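Local atomic coordinates of chain length determinant protein (Shigella flexneri, PDB entry 4E2H), a protein that regulates how long the O-antigen polysaccharide chains of lipopolysaccharide grow, probably as an oligomer in the inner membrane with a large periplasmic domain. Residues Gly23-Tyr28 against Pro41-Leu46. Sequence-based numbering, arbitrary orientation.
Sequences GQIAGY and PKVSDL
Leu-46 meets Ile-25 and Tyr-28 at the starts of helices 43-65 and 26-35, in a wholly apolar contact that buries 190 Å² in all. Followed outward, its CB is directed at the other segment but stays behind the contact, and the branches do the touching. With CG anti to the backbone N (chi1 -169°), the side chain is carried across to the tyrosine ring. Leu-46 CG lies in the plane of that ring, at its edge, 3.7 Å from Tyr-28 CE2. The two methyls then straddle the edge: Leu-46 CD1 stands off one side of the ring plane, 3.6 Å from Tyr-28 CD2, while Leu-46 CD2 lies nearer the plane on the other side. Leu-46 CD2 presses tightly on the edge, 3.3 Å from Tyr-28 CD2. Leu-46 CD2 also meets Ile-25 CD1, 3.7 Å away; the two side chains point in opposing senses as they lie alongside. Ile-25 CD1 also touches, more loosely at 4.2 Å, CG2 of Val-43, three residues before Leu-46 in helix 43-65. Ile-25 is the N-cap residue of helix 26-35, and Lys-42 that of helix 43-65, where Lys-42 O accepts the bond from Leu-46 N (3.1 Å). The contact thus joins the N-terminal turns of two consecutive helices near the interface with the second subunit, where Val-43 packs on Leu-128 of that subunit's long helix 97-164. Leu-46 also touches Asn-29 and Met-32 of helix 26-35. Ile-25 packs on Gln-47 and Leu-50 of helix 43-65, on Pro-20, just after strand 12-18, and on His-230, shortly before strand 233-234.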
loop_
_atom_site.group_PDB
_atom_site.type_symbol
_atom_site.label_atom_id
_atom_site.label_comp_id
_atom_site.label_asym_id
_atom_site.label_seq_id
_atom_site.Cartn_x
_atom_site.Cartn_y
_atom_site.Cartn_z
ATOM N N GLY C 23 -16.475 -7.907 -8.139
ATOM C CA GLY C 23 -16.691 -9.270 -7.669
ATOM C C GLY C 23 -16.226 -10.209 -8.784
ATOM O O GLY C 23 -16.813 -10.228 -9.861
ATOM N N GLN C 24 -15.231 -11.045 -8.508
ATOM C CA GLN C 24 -14.260 -11.472 -9.523
ATOM C C GLN C 24 -13.083 -10.651 -9.046
ATOM O O GLN C 24 -13.261 -9.471 -8.761
ATOM C CB GLN C 24 -14.636 -10.954 -10.923
ATOM C CG GLN C 24 -15.497 -11.855 -11.857
ATOM C CD GLN C 24 -15.614 -11.295 -13.288
ATOM O OE1 GLN C 24 -15.601 -10.082 -13.496
ATOM N NE2 GLN C 24 -15.702 -12.188 -14.276
ATOM N N ILE C 25 -11.898 -11.223 -8.909
ATOM C CA ILE C 25 -10.791 -10.416 -8.386
ATOM C C ILE C 25 -11.031 -9.717 -7.029
ATOM O O ILE C 25 -10.281 -8.801 -6.671
ATOM C CB ILE C 25 -10.351 -9.304 -9.383
ATOM C CG1 ILE C 25 -11.004 -7.958 -9.041
ATOM C CG2 ILE C 25 -10.618 -9.722 -10.832
ATOM C CD1 ILE C 25 -10.096 -6.813 -9.352
ATOM N N ALA C 26 -12.043 -10.126 -6.265
ATOM C CA ALA C 26 -12.137 -9.635 -4.889
ATOM C C ALA C 26 -11.168 -10.446 -4.019
ATOM O O ALA C 26 -10.516 -9.905 -3.126
ATOM C CB ALA C 26 -13.550 -9.735 -4.357
ATOM N N GLY C 27 -11.084 -11.749 -4.290
ATOM C CA GLY C 27 -10.091 -12.622 -3.690
ATOM C C GLY C 27 -8.665 -12.152 -3.939
ATOM O O GLY C 27 -7.820 -12.161 -3.019
ATOM N N TYR C 28 -8.382 -11.737 -5.175
ATOM C CA TYR C 28 -7.051 -11.213 -5.514
ATOM C C TYR C 28 -6.861 -9.821 -4.954
ATOM O O TYR C 28 -5.768 -9.436 -4.546
ATOM C CB TYR C 28 -6.849 -11.162 -7.025
ATOM C CG TYR C 28 -5.482 -10.663 -7.443
ATOM C CD1 TYR C 28 -4.387 -11.518 -7.453
ATOM C CD2 TYR C 28 -5.288 -9.344 -7.847
ATOM C CE1 TYR C 28 -3.135 -11.077 -7.849
ATOM C CE2 TYR C 28 -4.030 -8.890 -8.248
ATOM C CZ TYR C 28 -2.959 -9.764 -8.244
ATOM O OH TYR C 28 -1.707 -9.337 -8.638
ATOM N N PRO C 41 -2.985 -0.704 -3.986
ATOM C CA PRO C 41 -3.577 0.131 -5.050
ATOM C C PRO C 41 -5.102 0.087 -5.023
ATOM O O PRO C 41 -5.669 -0.880 -4.489
ATOM C CB PRO C 41 -3.048 -0.507 -6.342
ATOM C CG PRO C 41 -2.799 -1.963 -5.974
ATOM C CD PRO C 41 -2.389 -1.954 -4.508
ATOM N N LYS C 42 -5.754 1.120 -5.561
ATOM C CA LYS C 42 -7.215 1.129 -5.680
ATOM C C LYS C 42 -7.678 -0.099 -6.482
ATOM O O LYS C 42 -6.977 -0.563 -7.389
ATOM C CB LYS C 42 -7.691 2.428 -6.355
ATOM C CG LYS C 42 -8.319 3.462 -5.410
ATOM C CD LYS C 42 -8.430 4.860 -6.065
ATOM C CE LYS C 42 -9.221 5.837 -5.181
ATOM N NZ LYS C 42 -8.847 7.283 -5.347
ATOM N N VAL C 43 -8.854 -0.623 -6.147
ATOM C CA VAL C 43 -9.350 -1.820 -6.804
ATOM C C VAL C 43 -9.544 -1.530 -8.283
ATOM O O VAL C 43 -9.509 -2.442 -9.122
ATOM C CB VAL C 43 -10.675 -2.303 -6.206
ATOM C CG1 VAL C 43 -11.700 -1.172 -6.202
ATOM C CG2 VAL C 43 -11.200 -3.494 -6.985
ATOM N N SER C 44 -9.738 -0.254 -8.607
ATOM C CA SER C 44 -9.782 0.168 -9.998
ATOM C C SER C 44 -8.418 -0.072 -10.645
ATOM O O SER C 44 -8.320 -0.760 -11.654
ATOM C CB SER C 44 -10.200 1.636 -10.104
ATOM O OG SER C 44 -9.236 2.379 -10.834
ATOM N N ASP C 45 -7.369 0.485 -10.048
ATOM C CA ASP C 45 -6.007 0.362 -10.573
ATOM C C ASP C 45 -5.586 -1.094 -10.781
ATOM O O ASP C 45 -4.729 -1.380 -11.610
ATOM C CB ASP C 45 -5.003 1.072 -9.647
ATOM C CG ASP C 45 -4.900 2.578 -9.923
ATOM O OD1 ASP C 45 -4.146 2.962 -10.848
ATOM O OD2 ASP C 45 -5.547 3.377 -9.202
ATOM N N LEU C 46 -6.184 -2.009 -10.026
ATOM C CA LEU C 46 -5.876 -3.435 -10.143
ATOM C C LEU C 46 -6.762 -4.118 -11.209
ATOM O O LEU C 46 -6.393 -5.147 -11.811
ATOM C CB LEU C 46 -6.042 -4.107 -8.785
ATOM C CG LEU C 46 -5.573 -5.538 -8.511
ATOM C CD1 LEU C 46 -5.683 -5.813 -7.017
ATOM C CD2 LEU C 46 -6.410 -6.542 -9.234
#